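Local atomic coordinates of fanconi-associated nuclease 1 homolog (Pseudomonas aeruginosa, PDB entry 5Y7Q), a protein that belongs to the Fanconi-associated nuclease family and joins a helix-turn-helix region and a SAP domain to a C-terminal VRR-NUC nuclease domain. Residues R48-W53 / Q206-F211; Q131-L136 / L154-L159; Q143-H148 / P165-A170; Q250-G255 / F284-H289. All coordinates share one frame; numbering follows the deposited sequence.

Contact 1. Residues R48-W53 / Q206-F211; sequences RAVLAW and QDWSEF
W208 and F211 both hold CG beside the backbone N (chi1 -38° and -77°), and these torsions send the indole and the phenyl ring off the same turn to meet V50. The contact joins helix 42-57, part of the helix-turn-helix region of the FAN1 family, to the turn that leads into helix 209-215, and it illustrates how one branched aliphatic residue can serve two aromatic partners. Of the V50 methyl groups, CG1 makes the closer approach to the indole, CG2 the closer one to the phenyl ring. CG1 lies at the edge of the indole, near its plane, 3.7 Å from W208 CZ3, so the six-membered rim of the ring does the touching while the long axes of the two side chains stand at about a right angle. The grip is purely apolar. Within the segment, F211 N donates to W208 O at 3.0 Å, which helps hold the two residues in one turn. F47 and helix 78-89, through V88 and M89, pack on the indole, and F435 meets F211 edge to face, placing V50 in a buried layer. The nearest atom of the contact is about 5 Å from the bound nucleic acid. V50 CG2 meets the outer end of the phenyl ring on one side, at a slant, 3.8 Å from F211 CZ and 3.9 Å from F211 CE2.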
# COMPACT_ATOMS: atom_id res chain seq x y z
N ARG A 48 11.27 -16.67 -18.14
CA ARG A 48 10.71 -17.17 -19.40
C ARG A 48 9.18 -17.31 -19.32
O ARG A 48 8.47 -16.97 -20.27
CB ARG A 48 11.35 -18.52 -19.77
CG ARG A 48 12.88 -18.55 -19.69
CD ARG A 48 13.52 -19.44 -20.71
NE ARG A 48 13.91 -20.77 -20.22
CZ ARG A 48 15.16 -21.23 -20.22
NH1 ARG A 48 16.14 -20.46 -20.65
NH2 ARG A 48 15.44 -22.45 -19.77
N ALA A 49 8.66 -17.78 -18.17
CA ALA A 49 7.21 -17.86 -18.00
C ALA A 49 6.54 -16.50 -18.19
O ALA A 49 5.50 -16.41 -18.86
CB ALA A 49 6.86 -18.43 -16.63
N VAL A 50 7.12 -15.44 -17.61
CA VAL A 50 6.53 -14.11 -17.76
C VAL A 50 6.61 -13.63 -19.21
O VAL A 50 5.66 -13.02 -19.72
CB VAL A 50 7.19 -13.10 -16.81
CG1 VAL A 50 7.23 -11.71 -17.47
CG2 VAL A 50 6.42 -13.03 -15.51
N LEU A 51 7.75 -13.86 -19.89
CA LEU A 51 7.86 -13.43 -21.28
C LEU A 51 6.80 -14.09 -22.14
O LEU A 51 6.11 -13.42 -22.93
CB LEU A 51 9.25 -13.72 -21.83
CG LEU A 51 10.39 -12.95 -21.16
CD1 LEU A 51 11.66 -13.24 -21.89
CD2 LEU A 51 10.14 -11.44 -21.06
N ALA A 52 6.63 -15.41 -22.00
CA ALA A 52 5.60 -16.11 -22.76
C ALA A 52 4.22 -15.54 -22.47
O ALA A 52 3.46 -15.20 -23.40
CB ALA A 52 5.63 -17.60 -22.42
N TRP A 53 3.87 -15.45 -21.18
CA TRP A 53 2.59 -14.90 -20.75
C TRP A 53 2.30 -13.56 -21.42
O TRP A 53 1.21 -13.33 -21.95
CB TRP A 53 2.62 -14.77 -19.23
CG TRP A 53 1.41 -14.34 -18.54
CD1 TRP A 53 1.00 -13.05 -18.31
CD2 TRP A 53 0.45 -15.18 -17.89
NE1 TRP A 53 -0.16 -13.04 -17.58
CE2 TRP A 53 -0.52 -14.33 -17.31
CE3 TRP A 53 0.32 -16.57 -17.75
CZ2 TRP A 53 -1.61 -14.83 -16.60
CZ3 TRP A 53 -0.76 -17.06 -17.06
CH2 TRP A 53 -1.71 -16.19 -16.48
N GLN A 206 5.16 -5.07 -7.07
CA GLN A 206 5.42 -6.50 -6.93
C GLN A 206 6.67 -6.90 -7.72
O GLN A 206 6.87 -6.47 -8.86
CB GLN A 206 4.21 -7.32 -7.41
CG GLN A 206 2.85 -6.89 -6.78
CD GLN A 206 1.73 -7.94 -6.93
OE1 GLN A 206 0.73 -7.72 -7.62
NE2 GLN A 206 1.90 -9.06 -6.25
N ASP A 207 7.52 -7.72 -7.10
CA ASP A 207 8.78 -8.17 -7.67
C ASP A 207 8.59 -9.49 -8.39
O ASP A 207 7.53 -10.12 -8.33
CB ASP A 207 9.85 -8.34 -6.59
CG ASP A 207 10.42 -7.02 -6.10
OD1 ASP A 207 9.88 -5.95 -6.48
OD2 ASP A 207 11.40 -7.06 -5.33
N TRP A 208 9.67 -9.96 -9.03
CA TRP A 208 9.69 -11.31 -9.58
C TRP A 208 9.81 -12.36 -8.48
O TRP A 208 9.45 -13.52 -8.71
CB TRP A 208 10.82 -11.48 -10.58
CG TRP A 208 11.09 -10.30 -11.47
CD1 TRP A 208 11.94 -9.25 -11.22
CD2 TRP A 208 10.53 -10.06 -12.76
NE1 TRP A 208 11.92 -8.37 -12.28
CE2 TRP A 208 11.07 -8.84 -13.23
CE3 TRP A 208 9.60 -10.73 -13.56
CZ2 TRP A 208 10.71 -8.30 -14.46
CZ3 TRP A 208 9.25 -10.19 -14.77
CH2 TRP A 208 9.81 -8.99 -15.22
N SER A 209 10.29 -11.99 -7.29
CA SER A 209 10.38 -12.97 -6.20
C SER A 209 9.00 -13.43 -5.73
O SER A 209 8.90 -14.45 -5.02
CB SER A 209 11.20 -12.39 -5.05
OG SER A 209 11.10 -10.97 -5.00
N GLU A 210 7.93 -12.75 -6.15
CA GLU A 210 6.59 -13.29 -6.02
C GLU A 210 6.52 -14.75 -6.46
O GLU A 210 5.84 -15.57 -5.83
CB GLU A 210 5.63 -12.43 -6.84
CG GLU A 210 4.30 -12.20 -6.18
CD GLU A 210 4.32 -11.12 -5.10
OE1 GLU A 210 3.33 -11.05 -4.34
OE2 GLU A 210 5.28 -10.33 -5.02
N PHE A 211 7.24 -15.10 -7.53
CA PHE A 211 7.20 -16.49 -8.01
C PHE A 211 7.86 -17.45 -7.03
O PHE A 211 7.36 -18.55 -6.81
CB PHE A 211 7.87 -16.59 -9.37
CG PHE A 211 7.01 -16.10 -10.49
CD1 PHE A 211 6.22 -16.98 -11.21
CD2 PHE A 211 6.96 -14.75 -10.80
CE1 PHE A 211 5.40 -16.54 -12.21
CE2 PHE A 211 6.15 -14.29 -11.81
CZ PHE A 211 5.36 -15.19 -12.52

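Contact 2. Residues Q131-L136 / L154-L159; sequences QLFGLL and LRKDAL. With nucleotides of chain D.
K156 stretches its whole chain across to 131-136, where its ammonium group makes two hydrogen bonds: NZ donates to F133 O and to L136 O, each at 2.9 Å. Both carbonyls are met nearly along the C=O axis, with C=O...N angles of 163° and 169°. The reach depends on CG lying anti to the backbone N (chi1 -173°) and on an extended chain beyond it. On the way the methylenes slide past the phenyl ring of F133, with K156 CG 3.8 Å from F133 CD2, while L159 CB comes up to the edge of that ring near its plane. This is the SAP domain, a small helical module, and the lysine closes the C-terminal end of helix 129-135, where L136 is the first residue to leave helical angles; a positive charge there probably suits the helix dipole. Against this tight part stands the start of helix 156-163, where the link to DA21 of chain D is looser. R155 takes the N-cap position, and K156 N makes a weak bond of 3.5 Å to OP1 of DA21 of chain D, consistent with a favourable, probably modest, interaction with the helix N-terminus. The chain of R155 bends at chi3 and runs along the nucleotide, bringing NH1 to 3.3 Å from O3' of DA21 of chain D. R155 NH1 and K156 NZ also form salt bridges to other phosphates of the DNA.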
# COMPACT_ATOMS: atom_id res chain seq x y z
N GLN A 131 28.26 7.13 -8.17
CA GLN A 131 28.15 5.75 -8.62
C GLN A 131 29.45 5.00 -8.41
O GLN A 131 29.45 3.83 -8.01
CB GLN A 131 27.75 5.70 -10.10
CG GLN A 131 26.86 6.84 -10.58
CD GLN A 131 26.49 6.69 -12.06
OE1 GLN A 131 26.68 7.61 -12.86
NE2 GLN A 131 25.99 5.53 -12.42
N LEU A 132 30.57 5.68 -8.68
CA LEU A 132 31.88 5.16 -8.30
C LEU A 132 31.90 4.80 -6.83
O LEU A 132 32.47 3.77 -6.45
CB LEU A 132 32.95 6.21 -8.61
CG LEU A 132 34.37 5.83 -8.22
CD1 LEU A 132 34.79 4.64 -9.03
CD2 LEU A 132 35.32 7.00 -8.44
N PHE A 133 31.26 5.62 -6.00
CA PHE A 133 31.22 5.35 -4.57
C PHE A 133 30.34 4.15 -4.26
O PHE A 133 30.58 3.45 -3.27
CB PHE A 133 30.73 6.58 -3.81
CG PHE A 133 31.84 7.37 -3.23
CD1 PHE A 133 32.79 7.95 -4.05
CD2 PHE A 133 31.97 7.50 -1.85
CE1 PHE A 133 33.83 8.67 -3.50
CE2 PHE A 133 33.01 8.21 -1.31
CZ PHE A 133 33.94 8.80 -2.13
N GLY A 134 29.32 3.91 -5.08
CA GLY A 134 28.52 2.71 -4.90
C GLY A 134 29.28 1.44 -5.22
O GLY A 134 29.22 0.46 -4.47
N LEU A 135 30.05 1.46 -6.31
CA LEU A 135 30.79 0.26 -6.68
C LEU A 135 31.96 -0.04 -5.74
O LEU A 135 32.29 -1.20 -5.52
CB LEU A 135 31.29 0.41 -8.12
CG LEU A 135 30.16 0.41 -9.14
CD1 LEU A 135 30.47 1.31 -10.32
CD2 LEU A 135 29.87 -1.01 -9.60
N LEU A 136 32.57 0.97 -5.13
CA LEU A 136 33.88 0.79 -4.51
C LEU A 136 33.82 0.66 -3.00
O LEU A 136 32.89 1.16 -2.34
CB LEU A 136 34.80 1.96 -4.87
CG LEU A 136 35.68 1.68 -6.08
CD1 LEU A 136 36.58 2.85 -6.34
CD2 LEU A 136 36.47 0.49 -5.71
N LEU A 154 36.79 10.15 8.56
CA LEU A 154 35.38 10.51 8.52
C LEU A 154 34.67 9.62 7.53
O LEU A 154 35.31 8.98 6.68
CB LEU A 154 35.17 11.99 8.20
CG LEU A 154 35.99 12.68 7.10
CD1 LEU A 154 35.45 12.37 5.74
CD2 LEU A 154 35.98 14.18 7.34
N ARG A 155 33.34 9.61 7.61
CA ARG A 155 32.55 8.55 7.02
C ARG A 155 32.62 8.60 5.50
O ARG A 155 33.36 9.39 4.90
CB ARG A 155 31.10 8.64 7.47
CG ARG A 155 30.80 7.98 8.80
CD ARG A 155 29.29 7.78 8.95
NE ARG A 155 28.69 8.71 9.89
CZ ARG A 155 28.54 8.47 11.18
NH1 ARG A 155 28.96 7.31 11.69
NH2 ARG A 155 27.98 9.38 11.98
N LYS A 156 31.85 7.69 4.87
CA LYS A 156 31.88 7.54 3.42
C LYS A 156 30.99 8.56 2.71
O LYS A 156 31.38 9.11 1.68
CB LYS A 156 31.48 6.11 3.05
CG LYS A 156 31.64 5.77 1.56
CD LYS A 156 31.37 4.30 1.26
CE LYS A 156 31.31 4.04 -0.25
NZ LYS A 156 31.13 2.60 -0.59
N ASP A 157 29.79 8.81 3.25
CA ASP A 157 28.89 9.79 2.64
C ASP A 157 29.45 11.20 2.77
O ASP A 157 29.33 12.01 1.85
CB ASP A 157 27.50 9.69 3.27
CG ASP A 157 27.54 9.58 4.80
OD1 ASP A 157 27.53 8.43 5.32
OD2 ASP A 157 27.59 10.63 5.49
N ALA A 158 30.07 11.50 3.92
CA ALA A 158 30.76 12.77 4.11
C ALA A 158 31.94 12.90 3.15
O ALA A 158 32.22 13.98 2.63
CB ALA A 158 31.24 12.89 5.56
N LEU A 159 32.65 11.80 2.93
CA LEU A 159 33.76 11.81 1.98
C LEU A 159 33.26 12.16 0.58
O LEU A 159 33.82 13.03 -0.10
CB LEU A 159 34.44 10.45 1.98
CG LEU A 159 35.89 10.43 1.59
CD1 LEU A 159 36.68 11.17 2.65
CD2 LEU A 159 36.33 9.00 1.48
P DA D 21 30.60 4.46 6.82
OP1 DA D 21 29.63 5.41 6.22
OP2 DA D 21 32.06 4.65 6.65
O5' DA D 21 30.30 4.48 8.38
C5' DA D 21 31.28 4.04 9.25
C4' DA D 21 30.69 3.66 10.58
O4' DA D 21 30.59 2.22 10.65
C3' DA D 21 31.53 4.11 11.75
O3' DA D 21 30.76 4.74 12.72
C2' DA D 21 32.18 2.84 12.28
C1' DA D 21 31.32 1.71 11.74
N9 DA D 21 32.14 0.59 11.30
C8 DA D 21 33.00 0.57 10.24
N7 DA D 21 33.64 -0.57 10.09
C5 DA D 21 33.19 -1.34 11.14
C6 DA D 21 33.49 -2.66 11.54
N6 DA D 21 34.36 -3.45 10.89
N1 DA D 21 32.86 -3.13 12.63
C2 DA D 21 31.99 -2.34 13.28
N3 DA D 21 31.63 -1.09 12.99
C4 DA D 21 32.27 -0.65 11.90

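Contact 3. Residues Q143-H148 / P165-A170; sequences QLFRDH and PLFPEA
The chain leaves helix 138-144 at F145 and turns through H148, where H148 N donates to F145 O at 2.8 Å, and faces the irregular loop 165-170 with the CA atoms of H148 and L166 9.3 Å apart and those of F145 and F167 10.7 Å apart. Backbones so widely spaced leave the meeting to long side chains, and the contact is a compact example of how aromatic rings bridge such a gap. F167 is the middle member of a three-ring cluster. It offers a face to F145, whose edge points at it in a T-shaped pair with centroids 5.4 Å apart and planes at 62°. F167 in turn presents its own edge to H148: CZ stands over one face of the imidazole, displaced toward the rim, 4.0 Å from H148 NE2, with the planes at 74°. Each of the three side chains keeps CG beside its backbone N, which aims F145 and H148 from one turn at the same phenyl group. L166 adds an aliphatic touch, its CD2 approaching H148 CD2 at a slant. Within the turn, R146 NE bonds to Q143 O at 2.8 Å, in the carbonyl plane on a lone pair, which ties the last turn of the helix. L132 of helix 129-135 packs on F145 and L129 on F167, which sets the cluster within the SAP domain. With no hydrogen bond between the segments, cohesion here rests on dispersion and on C-H edges directed at pi faces, with H148 lying at the exposed margin of the cluster.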
# COMPACT_ATOMS: atom_id res chain seq x y z
N GLN A 143 42.29 5.26 -0.35
CA GLN A 143 43.61 5.24 -0.98
C GLN A 143 43.61 5.99 -2.30
O GLN A 143 44.58 6.70 -2.61
CB GLN A 143 44.04 3.78 -1.18
CG GLN A 143 45.42 3.64 -1.79
CD GLN A 143 45.69 2.22 -2.26
OE1 GLN A 143 44.77 1.40 -2.37
NE2 GLN A 143 46.97 1.93 -2.54
N LEU A 144 42.55 5.84 -3.10
CA LEU A 144 42.52 6.42 -4.43
C LEU A 144 42.72 7.93 -4.39
O LEU A 144 43.63 8.47 -5.04
CB LEU A 144 41.20 6.08 -5.12
CG LEU A 144 41.02 6.72 -6.51
CD1 LEU A 144 42.26 6.55 -7.39
CD2 LEU A 144 39.80 6.15 -7.21
N PHE A 145 41.89 8.62 -3.63
CA PHE A 145 41.91 10.07 -3.50
C PHE A 145 42.79 10.55 -2.36
O PHE A 145 42.63 11.69 -1.92
CB PHE A 145 40.50 10.60 -3.35
CG PHE A 145 39.59 10.17 -4.45
CD1 PHE A 145 38.59 9.23 -4.22
CD2 PHE A 145 39.74 10.67 -5.73
CE1 PHE A 145 37.74 8.81 -5.24
CE2 PHE A 145 38.90 10.26 -6.76
CZ PHE A 145 37.89 9.33 -6.51
N ARG A 146 43.65 9.67 -1.82
CA ARG A 146 44.42 10.00 -0.62
C ARG A 146 45.10 11.37 -0.70
O ARG A 146 45.21 12.05 0.32
CB ARG A 146 45.46 8.91 -0.34
CG ARG A 146 46.90 9.22 -0.79
CD ARG A 146 47.23 8.56 -2.12
NE ARG A 146 47.29 7.11 -1.98
CZ ARG A 146 48.41 6.43 -1.76
NH1 ARG A 146 49.57 7.06 -1.67
NH2 ARG A 146 48.36 5.11 -1.63
N ASP A 147 45.52 11.79 -1.89
CA ASP A 147 46.23 13.06 -2.02
C ASP A 147 45.30 14.27 -1.91
O ASP A 147 45.78 15.39 -1.68
CB ASP A 147 47.02 13.10 -3.34
CG ASP A 147 48.09 12.00 -3.43
OD1 ASP A 147 48.74 11.69 -2.41
OD2 ASP A 147 48.28 11.44 -4.54
N HIS A 148 43.99 14.08 -2.08
CA HIS A 148 43.00 15.11 -1.80
C HIS A 148 42.33 14.94 -0.43
O HIS A 148 41.41 15.71 -0.11
CB HIS A 148 41.92 15.13 -2.88
CG HIS A 148 42.45 15.21 -4.28
ND1 HIS A 148 43.01 14.13 -4.93
CD2 HIS A 148 42.48 16.24 -5.16
CE1 HIS A 148 43.37 14.49 -6.15
NE2 HIS A 148 43.07 15.77 -6.31
N PRO A 165 32.05 18.62 -5.05
CA PRO A 165 32.43 19.90 -5.68
C PRO A 165 33.79 19.85 -6.37
O PRO A 165 34.06 20.69 -7.23
CB PRO A 165 32.43 20.89 -4.51
CG PRO A 165 32.35 20.06 -3.26
CD PRO A 165 31.60 18.84 -3.66
N LEU A 166 34.65 18.88 -6.02
CA LEU A 166 35.95 18.75 -6.66
C LEU A 166 35.89 18.02 -8.00
O LEU A 166 36.53 18.46 -8.96
CB LEU A 166 36.93 18.03 -5.71
CG LEU A 166 37.66 18.79 -4.60
CD1 LEU A 166 36.69 19.39 -3.58
CD2 LEU A 166 38.70 17.90 -3.90
N PHE A 167 35.14 16.92 -8.10
CA PHE A 167 35.14 16.05 -9.29
C PHE A 167 33.73 15.95 -9.87
O PHE A 167 33.09 14.89 -9.78
CB PHE A 167 35.62 14.64 -8.98
CG PHE A 167 37.07 14.53 -8.60
CD1 PHE A 167 37.99 13.97 -9.48
CD2 PHE A 167 37.52 14.94 -7.36
CE1 PHE A 167 39.32 13.85 -9.13
CE2 PHE A 167 38.84 14.82 -7.01
CZ PHE A 167 39.75 14.27 -7.89
N PRO A 168 33.21 17.02 -10.48
CA PRO A 168 31.86 16.92 -11.07
C PRO A 168 31.82 16.09 -12.35
O PRO A 168 30.78 15.50 -12.65
CB PRO A 168 31.50 18.38 -11.34
CG PRO A 168 32.82 19.02 -11.63
CD PRO A 168 33.84 18.32 -10.76
N GLU A 169 32.93 16.03 -13.10
CA GLU A 169 32.94 15.40 -14.42
C GLU A 169 32.96 13.88 -14.28
O GLU A 169 33.76 13.32 -13.52
CB GLU A 169 34.13 15.91 -15.25
CG GLU A 169 35.50 15.25 -15.00
CD GLU A 169 36.52 16.20 -14.39
OE1 GLU A 169 37.23 16.90 -15.15
OE2 GLU A 169 36.61 16.24 -13.15
N ALA A 170 32.06 13.22 -14.99
CA ALA A 170 31.99 11.76 -14.98
C ALA A 170 33.05 11.16 -15.90
O ALA A 170 33.49 11.77 -16.88
CB ALA A 170 30.59 11.29 -15.38

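Contact 4. Residues Q250-G255 / F284-H289; sequences QRFDLG and FQFAQH
F252 reaches between F286 and H289, and two T-shaped ring pairs dominate the contact. In the first, the edge of F286 points at the face of F252, centroids 5.1 Å apart and planes at 61°; F286 CD1 lies above the centre of the ring, while F286 CE1 comes nearest, 3.7 Å from F252 CG. In the second the roles change. F252 now supplies the edge and H289 the face, with F252 CE1 over the imidazole toward its rim, 3.7 Å from H289 CG, and the planes at 79°. Both F252 and H289 hold CG opposite the backbone N, which carries their rings into the gap between the helices, where they pass each other in opposite senses. The H289 CB methylene also touches the edge of F252, 3.5 Å from F252 CZ, and L258 and L261 of helix 258-264 pack on F252 as well. Polar bonds lie around this core and none crosses between the two segments. The Q285 side chain accepts a hydrogen bond from R249, and R251 pairs with E256. Backbone bonding closes helix 236-253 just beyond F252: G255 N donates to F252 O at 2.8 Å, and G255, at positive phi, completes a Schellman motif. An aromatic residue in the last turn of one helix thus sits against residues three positions apart on another, a pattern of helix-to-helix packing that here forms an aromatic cluster joining helices 236-253 and 273-292 in the largely helical middle of the chain.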
# COMPACT_ATOMS: atom_id res chain seq x y z
N GLN A 250 8.25 9.65 -8.33
CA GLN A 250 9.69 9.55 -8.09
C GLN A 250 10.34 10.93 -7.99
O GLN A 250 10.97 11.27 -6.98
CB GLN A 250 10.34 8.73 -9.19
CG GLN A 250 9.84 7.30 -9.27
CD GLN A 250 10.68 6.35 -8.46
OE1 GLN A 250 11.80 5.99 -8.85
NE2 GLN A 250 10.15 5.92 -7.31
N ARG A 251 10.19 11.74 -9.04
CA ARG A 251 10.87 13.04 -9.05
C ARG A 251 10.41 13.92 -7.89
O ARG A 251 11.22 14.65 -7.31
CB ARG A 251 10.64 13.74 -10.39
CG ARG A 251 11.40 13.13 -11.57
CD ARG A 251 10.66 13.34 -12.89
NE ARG A 251 10.62 14.75 -13.30
CZ ARG A 251 9.80 15.23 -14.24
NH1 ARG A 251 8.94 14.43 -14.85
NH2 ARG A 251 9.83 16.53 -14.55
N PHE A 252 9.12 13.87 -7.53
CA PHE A 252 8.65 14.61 -6.37
C PHE A 252 9.37 14.16 -5.11
O PHE A 252 9.91 14.98 -4.36
CB PHE A 252 7.13 14.45 -6.21
CG PHE A 252 6.58 15.05 -4.94
CD1 PHE A 252 6.70 16.41 -4.68
CD2 PHE A 252 5.94 14.25 -4.00
CE1 PHE A 252 6.19 16.96 -3.51
CE2 PHE A 252 5.42 14.79 -2.83
CZ PHE A 252 5.55 16.14 -2.58
N ASP A 253 9.40 12.84 -4.88
CA ASP A 253 10.12 12.28 -3.74
C ASP A 253 11.60 12.62 -3.74
O ASP A 253 12.25 12.47 -2.69
CB ASP A 253 9.93 10.76 -3.71
CG ASP A 253 8.73 10.34 -2.89
OD1 ASP A 253 8.50 10.98 -1.85
OD2 ASP A 253 8.02 9.38 -3.28
N LEU A 254 12.16 13.06 -4.86
CA LEU A 254 13.55 13.53 -4.87
C LEU A 254 13.71 15.03 -4.66
O LEU A 254 14.84 15.52 -4.69
CB LEU A 254 14.25 13.14 -6.19
CG LEU A 254 14.64 11.68 -6.39
CD1 LEU A 254 15.69 11.57 -7.50
CD2 LEU A 254 15.13 11.04 -5.09
N GLY A 255 12.62 15.77 -4.43
CA GLY A 255 12.74 17.20 -4.16
C GLY A 255 12.60 18.12 -5.35
O GLY A 255 13.09 19.26 -5.29
N PHE A 284 -3.21 15.04 -4.90
CA PHE A 284 -3.45 15.16 -3.46
C PHE A 284 -2.13 15.38 -2.70
O PHE A 284 -1.97 16.37 -1.99
CB PHE A 284 -4.19 13.90 -2.97
CG PHE A 284 -4.79 14.03 -1.59
CD1 PHE A 284 -5.99 14.68 -1.40
CD2 PHE A 284 -4.17 13.45 -0.49
CE1 PHE A 284 -6.54 14.79 -0.14
CE2 PHE A 284 -4.71 13.55 0.77
CZ PHE A 284 -5.89 14.22 0.95
N GLN A 285 -1.16 14.48 -2.89
CA GLN A 285 0.08 14.62 -2.13
C GLN A 285 0.79 15.93 -2.47
O GLN A 285 1.36 16.57 -1.57
CB GLN A 285 0.99 13.43 -2.40
CG GLN A 285 0.23 12.14 -2.47
CD GLN A 285 0.91 11.02 -1.72
OE1 GLN A 285 0.63 9.85 -1.97
NE2 GLN A 285 1.81 11.37 -0.79
N PHE A 286 0.75 16.35 -3.74
CA PHE A 286 1.31 17.65 -4.09
C PHE A 286 0.71 18.73 -3.20
O PHE A 286 1.43 19.54 -2.61
CB PHE A 286 1.04 17.99 -5.56
CG PHE A 286 1.84 17.20 -6.53
CD1 PHE A 286 2.78 16.28 -6.09
CD2 PHE A 286 1.67 17.37 -7.89
CE1 PHE A 286 3.52 15.56 -6.99
CE2 PHE A 286 2.40 16.66 -8.80
CZ PHE A 286 3.33 15.75 -8.35
N ALA A 287 -0.62 18.72 -3.08
CA ALA A 287 -1.31 19.69 -2.25
C ALA A 287 -0.85 19.61 -0.79
O ALA A 287 -0.60 20.64 -0.16
CB ALA A 287 -2.81 19.49 -2.35
N GLN A 288 -0.76 18.39 -0.24
CA GLN A 288 -0.29 18.27 1.14
C GLN A 288 1.06 18.94 1.30
O GLN A 288 1.27 19.73 2.23
CB GLN A 288 -0.21 16.81 1.56
CG GLN A 288 -1.54 16.20 1.92
CD GLN A 288 -1.43 14.83 2.57
OE1 GLN A 288 -0.50 14.08 2.29
NE2 GLN A 288 -2.38 14.50 3.44
N HIS A 289 1.98 18.63 0.39
CA HIS A 289 3.29 19.27 0.43
C HIS A 289 3.14 20.79 0.43
O HIS A 289 3.81 21.49 1.20
CB HIS A 289 4.12 18.78 -0.76
CG HIS A 289 5.44 19.46 -0.89
ND1 HIS A 289 6.46 19.28 0.03
CD2 HIS A 289 5.93 20.31 -1.82
CE1 HIS A 289 7.51 20.00 -0.34
NE2 HIS A 289 7.21 20.63 -1.46

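Contacts 2 and 3 form a pair: their centres are about 11 Å apart, their segments alternate along the chain, and both lie in the SAP domain, where the two touch. Helix 138-144 lies between helices 129-135 and 156-163 in sequence, so the two contacts together close one small unit. Both are nested inside the loop closed by contact 1, whose centre is about 34 Å from that of contact 2 and about 42 Å from that of contact 3. Contact 4 follows in series, about 31 Å from contact 1 between centres. The set therefore runs from the helix-turn-helix region through the SAP domain to the central helices.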